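Long-range contacts in conserved protein (Methanothermobacter thermautotrophicus, PDB 1I36), which is of unknown function but binds NADP and structurally resembles the 3-hydroxyacid dehydrogenases, so it is probably an NADP-dependent oxidoreductase: residues L1-G9 and L19-S29; N89-S99 and P152-M160. The protein carries 1 engineered substitution. One frame throughout, in Å; residues are numbered along the deposited sequence.

Interaction 1: residues L1-G9 and L19-S29; sequences LRVGFIGFG and LRSRGVEVVTS. Engineered in segment 1-9: Leu1 (natural residue Met). With NAP (NADP nicotinamide-adenine-dinucleotide phosphate), chain C.
Thr28 OG1 donates to the carbonyl oxygen of Phe5, 2.7 Å from OG1 to O, arriving from above the carbonyl plane rather than within it. Its hydroxyl is placed there by a first torsion that sets OG1 opposite the backbone N (chi1 -163°). The same Phe5 O takes a second bond from a water that in turn accepts from Ser29 N. Behind this, the backbones run as parallel neighbours: Val3 N to Glu25 O at 3.0 Å, Val27 N to Val3 O and Phe5 N to Val27 O both at 2.9 Å, with a weak bond from Glu25 N to Leu1 O. Leu1 itself is an engineered residue.

Strands 2-6 and 25-28, joined by helix 10-21, form the first beta-alpha-beta unit of a Rossmann fold; Gly7 and Gly9 fit its glycine-rich turn, whose backbone packs against NADP, with Gly9 CA 3.1 Å from O5B. On the face toward the helix, Leu19 CD1 reaches the edge of the Phe5 ring at CZ (4.0 Å) and also touches Val3 CG1, while Val3 CG2 meets Val24 CG1 at 3.7 Å. Ala12, Leu15 and Ala16 of helix 10-21 pack against the Phe5 ring as well. On this same side Phe8 brings CD1 against Thr28 CB.

On the other face, the Arg2 and Glu25 side chains run alongside each other, with Arg2 CD 3.2 Å from Glu25 OE1. Their charged ends stay beyond salt-bridge range: a water accepts from Arg2 NH1 and donates to Glu25 OE2, while NH2 forms a salt bridge with Asp53 and OE2 also bonds Thr47. Farther out, a Schellman motif with Gly23 at C-prime ends helix 10-21, through Val24 N to Leu19 O and Gly23 N to Arg20 O.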
loop_
_atom_site.group_PDB
_atom_site.type_symbol
_atom_site.label_atom_id
_atom_site.label_comp_id
_atom_site.label_asym_id
_atom_site.label_seq_id
_atom_site.Cartn_x
_atom_site.Cartn_y
_atom_site.Cartn_z
ATOM N N LEU A 1 39.262 16.891 5.948
ATOM C CA LEU A 1 40.626 16.324 6.139
ATOM C C LEU A 1 40.873 15.429 4.935
ATOM O O LEU A 1 41.014 15.926 3.815
ATOM C CB LEU A 1 40.682 15.527 7.463
ATOM C CG LEU A 1 42.019 15.346 8.221
ATOM C CD1 LEU A 1 42.724 14.046 7.868
ATOM C CD2 LEU A 1 42.922 16.552 7.972
ATOM N N ARG A 2 40.880 14.118 5.162
ATOM C CA ARG A 2 41.054 13.137 4.100
ATOM C C ARG A 2 39.943 12.084 4.206
ATOM O O ARG A 2 39.651 11.595 5.298
ATOM C CB ARG A 2 42.405 12.411 4.230
ATOM C CG ARG A 2 43.648 13.291 4.040
ATOM C CD ARG A 2 44.844 12.475 3.578
ATOM N NE ARG A 2 45.185 11.388 4.493
ATOM C CZ ARG A 2 45.828 10.278 4.130
ATOM N NH1 ARG A 2 46.201 10.101 2.865
ATOM N NH2 ARG A 2 46.114 9.352 5.030
ATOM N N VAL A 3 39.293 11.778 3.090
ATOM C CA VAL A 3 38.270 10.728 3.076
ATOM C C VAL A 3 38.791 9.610 2.156
ATOM O O VAL A 3 39.089 9.838 0.982
ATOM C CB VAL A 3 36.882 11.237 2.574
ATOM C CG1 VAL A 3 35.904 10.065 2.437
ATOM C CG2 VAL A 3 36.303 12.259 3.561
ATOM N N GLY A 4 38.952 8.410 2.702
ATOM C CA GLY A 4 39.422 7.302 1.875
ATOM C C GLY A 4 38.295 6.410 1.381
ATOM O O GLY A 4 37.315 6.197 2.084
ATOM N N PHE A 5 38.433 5.909 0.159
ATOM C CA PHE A 5 37.426 5.040 -0.439
ATOM C C PHE A 5 37.979 3.649 -0.745
ATOM O O PHE A 5 39.051 3.510 -1.342
ATOM C CB PHE A 5 36.900 5.643 -1.765
ATOM C CG PHE A 5 35.953 6.791 -1.581
ATOM C CD1 PHE A 5 36.425 8.064 -1.289
ATOM C CD2 PHE A 5 34.577 6.587 -1.644
ATOM C CE1 PHE A 5 35.540 9.122 -1.054
ATOM C CE2 PHE A 5 33.684 7.646 -1.411
ATOM C CZ PHE A 5 34.165 8.910 -1.114
ATOM N N ILE A 6 37.273 2.621 -0.294
ATOM C CA ILE A 6 37.640 1.251 -0.631
ATOM C C ILE A 6 36.610 0.952 -1.715
ATOM O O ILE A 6 35.397 0.977 -1.460
ATOM C CB ILE A 6 37.473 0.296 0.539
ATOM C CG1 ILE A 6 38.317 0.761 1.729
ATOM C CG2 ILE A 6 37.925 -1.105 0.108
ATOM C CD1 ILE A 6 37.920 0.052 3.047
ATOM N N GLY A 7 37.107 0.693 -2.921
ATOM C CA GLY A 7 36.273 0.483 -4.082
ATOM C C GLY A 7 36.152 1.856 -4.734
ATOM O O GLY A 7 36.290 2.877 -4.051
ATOM N N PHE A 8 36.045 1.921 -6.061
ATOM C CA PHE A 8 35.882 3.236 -6.674
ATOM C C PHE A 8 35.040 3.128 -7.908
ATOM O O PHE A 8 35.503 3.320 -9.033
ATOM C CB PHE A 8 37.221 3.955 -6.922
ATOM C CG PHE A 8 37.101 5.453 -6.931
ATOM C CD1 PHE A 8 37.238 6.180 -5.761
ATOM C CD2 PHE A 8 36.793 6.127 -8.104
ATOM C CE1 PHE A 8 37.057 7.576 -5.745
ATOM C CE2 PHE A 8 36.612 7.513 -8.114
ATOM C CZ PHE A 8 36.743 8.233 -6.928
ATOM N N GLY A 9 33.797 2.743 -7.662
ATOM C CA GLY A 9 32.810 2.567 -8.702
ATOM C C GLY A 9 31.886 3.757 -8.784
ATOM O O GLY A 9 32.300 4.871 -8.480
ATOM N N LEU A 19 32.674 15.745 -2.680
ATOM C CA LEU A 19 33.582 16.084 -1.584
ATOM C C LEU A 19 34.805 16.875 -2.080
ATOM O O LEU A 19 35.241 17.842 -1.450
ATOM C CB LEU A 19 34.050 14.797 -0.875
ATOM C CG LEU A 19 32.982 13.942 -0.174
ATOM C CD1 LEU A 19 33.586 12.638 0.291
ATOM C CD2 LEU A 19 32.412 14.700 1.035
ATOM N N ARG A 20 35.384 16.429 -3.185
ATOM C CA ARG A 20 36.552 17.092 -3.750
ATOM C C ARG A 20 36.253 18.550 -4.152
ATOM O O ARG A 20 37.041 19.443 -3.870
ATOM C CB ARG A 20 37.067 16.300 -4.948
ATOM C CG ARG A 20 38.453 16.717 -5.379
ATOM C CD ARG A 20 39.020 15.805 -6.458
ATOM N NE ARG A 20 40.415 16.135 -6.721
ATOM C CZ ARG A 20 40.817 17.146 -7.484
ATOM N NH1 ARG A 20 39.931 17.933 -8.085
ATOM N NH2 ARG A 20 42.106 17.424 -7.570
ATOM N N SER A 21 35.095 18.779 -4.756
ATOM C CA SER A 21 34.683 20.116 -5.178
ATOM C C SER A 21 34.498 21.030 -3.967
ATOM O O SER A 21 34.534 22.252 -4.096
ATOM C CB SER A 21 33.381 20.041 -5.982
ATOM O OG SER A 21 32.279 19.656 -5.162
ATOM N N ARG A 22 34.340 20.443 -2.779
ATOM C CA ARG A 22 34.163 21.247 -1.573
ATOM C C ARG A 22 35.434 21.340 -0.751
ATOM O O ARG A 22 35.397 21.750 0.414
ATOM C CB ARG A 22 32.998 20.751 -0.724
ATOM C CG ARG A 22 31.667 20.682 -1.466
ATOM C CD ARG A 22 31.274 22.022 -2.063
ATOM N NE ARG A 22 30.045 21.889 -2.820
ATOM C CZ ARG A 22 28.828 22.025 -2.307
ATOM N NH1 ARG A 22 28.671 22.307 -1.015
ATOM N NH2 ARG A 22 27.763 21.877 -3.087
ATOM N N GLY A 23 36.559 20.953 -1.359
ATOM C CA GLY A 23 37.857 21.058 -0.699
ATOM C C GLY A 23 38.394 19.897 0.111
ATOM O O GLY A 23 39.409 20.026 0.802
ATOM N N VAL A 24 37.744 18.744 0.023
ATOM C CA VAL A 24 38.188 17.582 0.791
ATOM C C VAL A 24 39.184 16.779 -0.025
ATOM O O VAL A 24 38.999 16.597 -1.211
ATOM C CB VAL A 24 36.962 16.688 1.152
ATOM C CG1 VAL A 24 37.382 15.379 1.845
ATOM C CG2 VAL A 24 36.010 17.477 2.006
ATOM N N GLU A 25 40.268 16.324 0.592
ATOM C CA GLU A 25 41.194 15.494 -0.159
ATOM C C GLU A 25 40.649 14.058 -0.115
ATOM O O GLU A 25 40.445 13.522 0.951
ATOM C CB GLU A 25 42.587 15.492 0.455
ATOM C CG GLU A 25 43.590 15.005 -0.582
ATOM C CD GLU A 25 44.802 14.334 0.004
ATOM O OE1 GLU A 25 45.112 14.557 1.198
ATOM O OE2 GLU A 25 45.458 13.583 -0.756
ATOM N N VAL A 26 40.340 13.480 -1.266
ATOM C CA VAL A 26 39.805 12.122 -1.329
ATOM C C VAL A 26 40.898 11.192 -1.832
ATOM O O VAL A 26 41.604 11.544 -2.775
ATOM C CB VAL A 26 38.560 12.075 -2.250
ATOM C CG1 VAL A 26 37.537 13.061 -1.745
ATOM C CG2 VAL A 26 38.907 12.510 -3.652
ATOM N N VAL A 27 41.056 10.029 -1.193
ATOM C CA VAL A 27 42.113 9.084 -1.587
ATOM C C VAL A 27 41.597 7.659 -1.762
ATOM O O VAL A 27 40.595 7.279 -1.174
ATOM C CB VAL A 27 43.306 9.037 -0.560
ATOM C CG1 VAL A 27 43.738 10.438 -0.126
ATOM C CG2 VAL A 27 42.978 8.175 0.628
ATOM N N THR A 28 42.297 6.873 -2.568
ATOM C CA THR A 28 41.895 5.488 -2.787
ATOM C C THR A 28 43.102 4.703 -3.327
ATOM O O THR A 28 44.046 5.312 -3.823
ATOM C CB THR A 28 40.725 5.410 -3.813
ATOM O OG1 THR A 28 40.105 4.133 -3.712
ATOM C CG2 THR A 28 41.229 5.588 -5.224
ATOM N N SER A 29 43.062 3.374 -3.200
ATOM C CA SER A 29 44.125 2.495 -3.677
ATOM C C SER A 29 43.664 1.824 -4.954
ATOM O O SER A 29 42.610 1.189 -4.972
ATOM C CB SER A 29 44.429 1.433 -2.628
ATOM O OG SER A 29 45.409 0.531 -3.092
HETATM P PA NAP C . 30.458 -0.555 -9.046
HETATM O O1A NAP C . 29.997 -1.916 -8.845
HETATM O O2A NAP C . 29.875 0.672 -9.550
HETATM O O5B NAP C . 31.731 -0.205 -8.023
HETATM C C5B NAP C . 32.377 -1.101 -6.941
HETATM C C4B NAP C . 33.766 -0.892 -7.326
HETATM O O4B NAP C . 34.394 -1.761 -6.113
HETATM C C3B NAP C . 34.491 -1.594 -8.043
HETATM O O3B NAP C . 34.797 -0.374 -8.573
HETATM C C2B NAP C . 35.671 -2.484 -8.035
HETATM O O2B NAP C . 36.831 -2.440 -8.522
HETATM C C1B NAP C . 35.609 -2.418 -6.630
HETATM N N9A NAP C . 35.849 -3.734 -6.004
HETATM C C8A NAP C . 35.416 -5.053 -6.169
HETATM N N7A NAP C . 36.032 -5.874 -5.347
HETATM C C5A NAP C . 36.895 -5.089 -4.607
HETATM C C6A NAP C . 37.834 -5.379 -3.564
HETATM N N6A NAP C . 38.027 -6.619 -3.110
HETATM N N1A NAP C . 38.559 -4.324 -3.025
HETATM C C2A NAP C . 38.382 -3.051 -3.480
HETATM N N3A NAP C . 37.523 -2.706 -4.461
HETATM C C4A NAP C . 36.797 -3.783 -4.982
HETATM O O3 NAP C . 29.386 -0.440 -7.773
HETATM P PN NAP C . 28.471 0.822 -7.095
HETATM O O1N NAP C . 27.254 1.039 -7.947
HETATM O O2N NAP C . 29.453 1.905 -6.969
HETATM O O5D NAP C . 27.997 0.479 -5.625
HETATM C C5D NAP C . 28.947 0.252 -4.553
HETATM C C4D NAP C . 28.190 -0.292 -3.355
HETATM O O4D NAP C . 27.069 0.513 -2.880
HETATM C C3D NAP C . 27.571 -1.696 -3.572
HETATM O O3D NAP C . 27.667 -2.607 -2.430
HETATM C C2D NAP C . 26.144 -1.452 -3.929
HETATM O O2D NAP C . 25.303 -2.531 -3.642
HETATM C C1D NAP C . 25.835 -0.169 -3.125
HETATM N N1N NAP C . 24.761 0.661 -3.695
HETATM C C2N NAP C . 24.888 1.189 -4.987
HETATM C C3N NAP C . 23.790 1.994 -5.443
HETATM C C7N NAP C . 23.791 2.609 -6.761
HETATM O O7N NAP C . 22.834 3.312 -7.137
HETATM N N7N NAP C . 24.826 2.447 -7.624
HETATM C C4N NAP C . 22.683 2.205 -4.591
HETATM C C5N NAP C . 22.584 1.680 -3.348
HETATM C C6N NAP C . 23.625 0.911 -2.898
HETATM P P2B NAP C . 36.937 -3.233 -9.980
HETATM O O1X NAP C . 36.230 -2.442 -11.043
HETATM O O2X NAP C . 38.367 -3.252 -10.126
HETATM O O3X NAP C . 36.263 -4.502 -9.797
HETATM O O HOH W 1 46.885 12.071 0.774
HETATM O O HOH W 2 41.176 1.768 -1.640
#

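Interaction 2: residues N89-S99 and P152-M160; sequences NISPETVRMAS and PGDASAIKM. With NAP (NADP nicotinamide-adenine-dinucleotide phosphate), chain C.
The Arg96 guanidinium lies beside Pro152 O and Gly153 CA, which approach it obliquely. Over one face sits the carbonyl oxygen of Pro92, displaced from the centre, while the Glu93 carboxylate carbon and a water lie at its edge, in plane. That water accepts from Arg96 NH2 and lies within bonding distance of Pro152 O and Asp154 OD1; Arg96 NH1 is held by a salt bridge to Glu93 OE2 at 3.0 Å. Here helix 92-101 of the NADP-binding Rossmann domain meets the start of the long helix 154-182 that leads into the helical C-terminal part; the pieces 92-99 and 154-160 run nearly antiparallel (166°).

Next to it, apolar side chains press on helix backbone and a hydroxyl. Pro92 CG packs on Ala157, 3.6 Å from its N, and on its CB. Val95 splits between the N-cap Gly153 and the first turn: CG1, opposite the backbone N (chi1 178°), sits 3.6 Å from Gly153 N, and CG2 meets Ser156 OG, whose hydroxyl bonds Asp109. Leu183 of the second subunit packs on Arg96 and Ala157. At the cofactor end Asn89 N makes two weak bonds to O2D and O3D of the nicotinamide ribose, and Asn89 OD1 lies 3.8 Å from Lys159 NZ.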
loop_
_atom_site.group_PDB
_atom_site.type_symbol
_atom_site.label_atom_id
_atom_site.label_comp_id
_atom_site.label_asym_id
_atom_site.label_seq_id
_atom_site.Cartn_x
_atom_site.Cartn_y
_atom_site.Cartn_z
ATOM N N ASN A 89 25.145 -2.800 -0.295
ATOM C CA ASN A 89 23.805 -3.368 -0.174
ATOM C C ASN A 89 23.898 -4.775 0.371
ATOM O O ASN A 89 23.920 -5.734 -0.388
ATOM C CB ASN A 89 23.059 -3.372 -1.519
ATOM C CG ASN A 89 21.629 -3.889 -1.386
ATOM O OD1 ASN A 89 20.976 -3.699 -0.346
ATOM N ND2 ASN A 89 21.150 -4.587 -2.424
ATOM N N ILE A 90 24.036 -4.880 1.702
ATOM C CA ILE A 90 24.105 -6.149 2.400
ATOM C C ILE A 90 23.030 -6.174 3.487
ATOM O O ILE A 90 22.524 -5.142 3.905
ATOM C CB ILE A 90 25.514 -6.409 3.024
ATOM C CG1 ILE A 90 26.011 -5.171 3.809
ATOM C CG2 ILE A 90 26.506 -6.752 1.903
ATOM C CD1 ILE A 90 27.338 -5.421 4.597
ATOM N N SER A 91 22.692 -7.362 3.950
ATOM C CA SER A 91 21.639 -7.498 4.951
ATOM C C SER A 91 22.032 -6.874 6.275
ATOM O O SER A 91 23.244 -6.756 6.589
ATOM C CB SER A 91 21.308 -8.974 5.161
ATOM O OG SER A 91 22.308 -9.627 5.959
ATOM N N PRO A 92 21.027 -6.519 7.099
ATOM C CA PRO A 92 21.347 -5.913 8.395
ATOM C C PRO A 92 22.261 -6.797 9.237
ATOM O O PRO A 92 23.142 -6.285 9.904
ATOM C CB PRO A 92 19.980 -5.735 9.039
ATOM C CG PRO A 92 19.111 -5.318 7.838
ATOM C CD PRO A 92 19.587 -6.349 6.765
ATOM N N GLU A 93 22.073 -8.113 9.187
ATOM C CA GLU A 93 22.943 -9.001 9.986
ATOM C C GLU A 93 24.369 -9.007 9.409
ATOM O O GLU A 93 25.331 -9.042 10.166
ATOM C CB GLU A 93 22.397 -10.425 10.104
ATOM C CG GLU A 93 23.115 -11.298 11.155
ATOM C CD GLU A 93 23.113 -10.705 12.589
ATOM O OE1 GLU A 93 24.137 -10.777 13.269
ATOM O OE2 GLU A 93 22.096 -10.193 13.066
ATOM N N THR A 94 24.505 -8.924 8.083
ATOM C CA THR A 94 25.844 -8.869 7.465
ATOM C C THR A 94 26.558 -7.575 7.899
ATOM O O THR A 94 27.787 -7.572 8.157
ATOM C CB THR A 94 25.743 -8.992 5.915
ATOM O OG1 THR A 94 24.931 -10.118 5.612
ATOM C CG2 THR A 94 27.129 -9.263 5.278
ATOM N N VAL A 95 25.791 -6.479 8.009
ATOM C CA VAL A 95 26.321 -5.190 8.453
ATOM C C VAL A 95 26.848 -5.325 9.910
ATOM O O VAL A 95 27.959 -4.870 10.233
ATOM C CB VAL A 95 25.192 -4.084 8.423
ATOM C CG1 VAL A 95 25.722 -2.748 8.935
ATOM C CG2 VAL A 95 24.705 -3.863 6.958
ATOM N N ARG A 96 26.070 -5.984 10.759
ATOM C CA ARG A 96 26.447 -6.168 12.164
ATOM C C ARG A 96 27.759 -6.972 12.243
ATOM O O ARG A 96 28.614 -6.685 13.075
ATOM C CB ARG A 96 25.331 -6.871 12.954
ATOM C CG ARG A 96 24.020 -6.051 13.085
ATOM C CD ARG A 96 22.968 -6.731 14.003
ATOM N NE ARG A 96 21.688 -6.039 13.856
ATOM C CZ ARG A 96 20.696 -6.447 13.067
ATOM N NH1 ARG A 96 20.807 -7.573 12.384
ATOM N NH2 ARG A 96 19.673 -5.639 12.815
ATOM N N MET A 97 27.930 -7.960 11.362
ATOM C CA MET A 97 29.155 -8.763 11.329
ATOM C C MET A 97 30.307 -7.935 10.791
ATOM O O MET A 97 31.440 -8.036 11.281
ATOM C CB MET A 97 28.931 -10.045 10.505
ATOM C CG MET A 97 27.928 -10.970 11.192
ATOM S SD MET A 97 28.393 -11.409 12.944
ATOM C CE MET A 97 27.440 -10.379 13.802
ATOM N N ALA A 98 30.050 -7.118 9.771
ATOM C CA ALA A 98 31.100 -6.251 9.245
ATOM C C ALA A 98 31.546 -5.294 10.356
ATOM O O ALA A 98 32.735 -5.003 10.494
ATOM C CB ALA A 98 30.613 -5.469 8.031
ATOM N N SER A 99 30.597 -4.826 11.158
ATOM C CA SER A 99 30.910 -3.972 12.307
ATOM C C SER A 99 31.884 -4.677 13.277
ATOM O O SER A 99 32.830 -4.059 13.771
ATOM C CB SER A 99 29.648 -3.651 13.101
ATOM O OG SER A 99 29.952 -2.617 14.024
ATOM N N PRO A 152 24.719 -0.114 14.242
ATOM C CA PRO A 152 24.954 -0.667 12.899
ATOM C C PRO A 152 23.850 -1.660 12.581
ATOM O O PRO A 152 23.470 -2.441 13.442
ATOM C CB PRO A 152 26.294 -1.376 13.065
ATOM C CG PRO A 152 27.024 -0.395 14.024
ATOM C CD PRO A 152 25.940 -0.213 15.076
ATOM N N GLY A 153 23.321 -1.607 11.362
ATOM C CA GLY A 153 22.247 -2.505 11.003
ATOM C C GLY A 153 20.903 -1.764 10.923
ATOM O O GLY A 153 20.054 -2.139 10.099
ATOM N N ASP A 154 20.716 -0.700 11.720
ATOM C CA ASP A 154 19.446 0.034 11.702
ATOM C C ASP A 154 19.167 0.735 10.390
ATOM O O ASP A 154 18.073 0.577 9.844
ATOM C CB ASP A 154 19.313 1.025 12.866
ATOM C CG ASP A 154 19.261 0.335 14.215
ATOM O OD1 ASP A 154 18.986 -0.882 14.279
ATOM O OD2 ASP A 154 19.460 1.024 15.226
ATOM N N ALA A 155 20.159 1.444 9.847
ATOM C CA ALA A 155 19.981 2.138 8.562
ATOM C C ALA A 155 19.652 1.161 7.418
ATOM O O ALA A 155 18.744 1.411 6.609
ATOM C CB ALA A 155 21.233 2.946 8.241
ATOM N N SER A 156 20.417 0.070 7.322
ATOM C CA SER A 156 20.161 -0.950 6.314
ATOM C C SER A 156 18.767 -1.579 6.528
ATOM O O SER A 156 18.069 -1.880 5.555
ATOM C CB SER A 156 21.264 -2.021 6.339
ATOM O OG SER A 156 22.445 -1.413 5.783
ATOM N N ALA A 157 18.374 -1.806 7.778
ATOM C CA ALA A 157 17.051 -2.365 8.055
ATOM C C ALA A 157 15.967 -1.409 7.586
ATOM O O ALA A 157 14.956 -1.859 7.103
ATOM C CB ALA A 157 16.847 -2.645 9.571
ATOM N N ILE A 158 16.091 -0.132 7.937
ATOM C CA ILE A 158 15.124 0.868 7.509
ATOM C C ILE A 158 14.994 0.911 5.975
ATOM O O ILE A 158 13.879 1.012 5.413
ATOM C CB ILE A 158 15.521 2.276 8.013
ATOM C CG1 ILE A 158 15.330 2.364 9.522
ATOM C CG2 ILE A 158 14.627 3.363 7.328
ATOM C CD1 ILE A 158 16.277 3.409 10.207
ATOM N N LYS A 159 16.128 0.859 5.283
ATOM C CA LYS A 159 16.110 0.904 3.823
ATOM C C LYS A 159 15.368 -0.306 3.222
ATOM O O LYS A 159 14.519 -0.164 2.321
ATOM C CB LYS A 159 17.535 0.936 3.275
ATOM C CG LYS A 159 17.589 0.902 1.739
ATOM C CD LYS A 159 18.995 0.878 1.227
ATOM C CE LYS A 159 19.004 0.562 -0.257
ATOM N NZ LYS A 159 18.466 -0.821 -0.444
ATOM N N MET A 160 15.682 -1.482 3.745
ATOM C CA MET A 160 15.085 -2.745 3.304
ATOM C C MET A 160 13.583 -2.767 3.637
ATOM O O MET A 160 12.783 -3.270 2.852
ATOM C CB MET A 160 15.807 -3.903 4.015
ATOM C CG MET A 160 15.173 -5.265 3.908
ATOM S SD MET A 160 13.750 -5.687 5.045
ATOM C CE MET A 160 14.542 -6.300 6.530
HETATM P PA NAP C . 30.458 -0.555 -9.046
HETATM O O1A NAP C . 29.997 -1.916 -8.845
HETATM O O2A NAP C . 29.875 0.672 -9.550
HETATM O O5B NAP C . 31.731 -0.205 -8.023
HETATM C C5B NAP C . 32.377 -1.101 -6.941
HETATM C C4B NAP C . 33.766 -0.892 -7.326
HETATM O O4B NAP C . 34.394 -1.761 -6.113
HETATM C C3B NAP C . 34.491 -1.594 -8.043
HETATM O O3B NAP C . 34.797 -0.374 -8.573
HETATM C C2B NAP C . 35.671 -2.484 -8.035
HETATM O O2B NAP C . 36.831 -2.440 -8.522
HETATM C C1B NAP C . 35.609 -2.418 -6.630
HETATM N N9A NAP C . 35.849 -3.734 -6.004
HETATM C C8A NAP C . 35.416 -5.053 -6.169
HETATM N N7A NAP C . 36.032 -5.874 -5.347
HETATM C C5A NAP C . 36.895 -5.089 -4.607
HETATM C C6A NAP C . 37.834 -5.379 -3.564
HETATM N N6A NAP C . 38.027 -6.619 -3.110
HETATM N N1A NAP C . 38.559 -4.324 -3.025
HETATM C C2A NAP C . 38.382 -3.051 -3.480
HETATM N N3A NAP C . 37.523 -2.706 -4.461
HETATM C C4A NAP C . 36.797 -3.783 -4.982
HETATM O O3 NAP C . 29.386 -0.440 -7.773
HETATM P PN NAP C . 28.471 0.822 -7.095
HETATM O O1N NAP C . 27.254 1.039 -7.947
HETATM O O2N NAP C . 29.453 1.905 -6.969
HETATM O O5D NAP C . 27.997 0.479 -5.625
HETATM C C5D NAP C . 28.947 0.252 -4.553
HETATM C C4D NAP C . 28.190 -0.292 -3.355
HETATM O O4D NAP C . 27.069 0.513 -2.880
HETATM C C3D NAP C . 27.571 -1.696 -3.572
HETATM O O3D NAP C . 27.667 -2.607 -2.430
HETATM C C2D NAP C . 26.144 -1.452 -3.929
HETATM O O2D NAP C . 25.303 -2.531 -3.642
HETATM C C1D NAP C . 25.835 -0.169 -3.125
HETATM N N1N NAP C . 24.761 0.661 -3.695
HETATM C C2N NAP C . 24.888 1.189 -4.987
HETATM C C3N NAP C . 23.790 1.994 -5.443
HETATM C C7N NAP C . 23.791 2.609 -6.761
HETATM O O7N NAP C . 22.834 3.312 -7.137
HETATM N N7N NAP C . 24.826 2.447 -7.624
HETATM C C4N NAP C . 22.683 2.205 -4.591
HETATM C C5N NAP C . 22.584 1.680 -3.348
HETATM C C6N NAP C . 23.625 0.911 -2.898
HETATM P P2B NAP C . 36.937 -3.233 -9.980
HETATM O O1X NAP C . 36.230 -2.442 -11.043
HETATM O O2X NAP C . 38.367 -3.252 -10.126
HETATM O O3X NAP C . 36.263 -4.502 -9.797
HETATM O O HOH W 3 20.468 -3.114 14.346
#

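Both contacts touch the same NADP molecule, but from different ends: the 7-9 turn of interaction 1 meets the adenosine half, 89-99 of interaction 2 reaches the ribose on the nicotinamide side, and the centres of the two contacts are about 23 Å apart with no atoms touching. Interaction 1 is mostly buried, between neighbouring strands and the helix on one face, and is stitched by regular main-chain bonds. Interaction 2 has no direct hydrogen bond between its segments; it is a partly buried helix-helix contact relying on proline, valine and glycine packing, with a water beside its Arg96 side chain. The first belongs wholly to the nucleotide-binding domain, whereas the second joins that domain to the long helix and is also met by the second subunit.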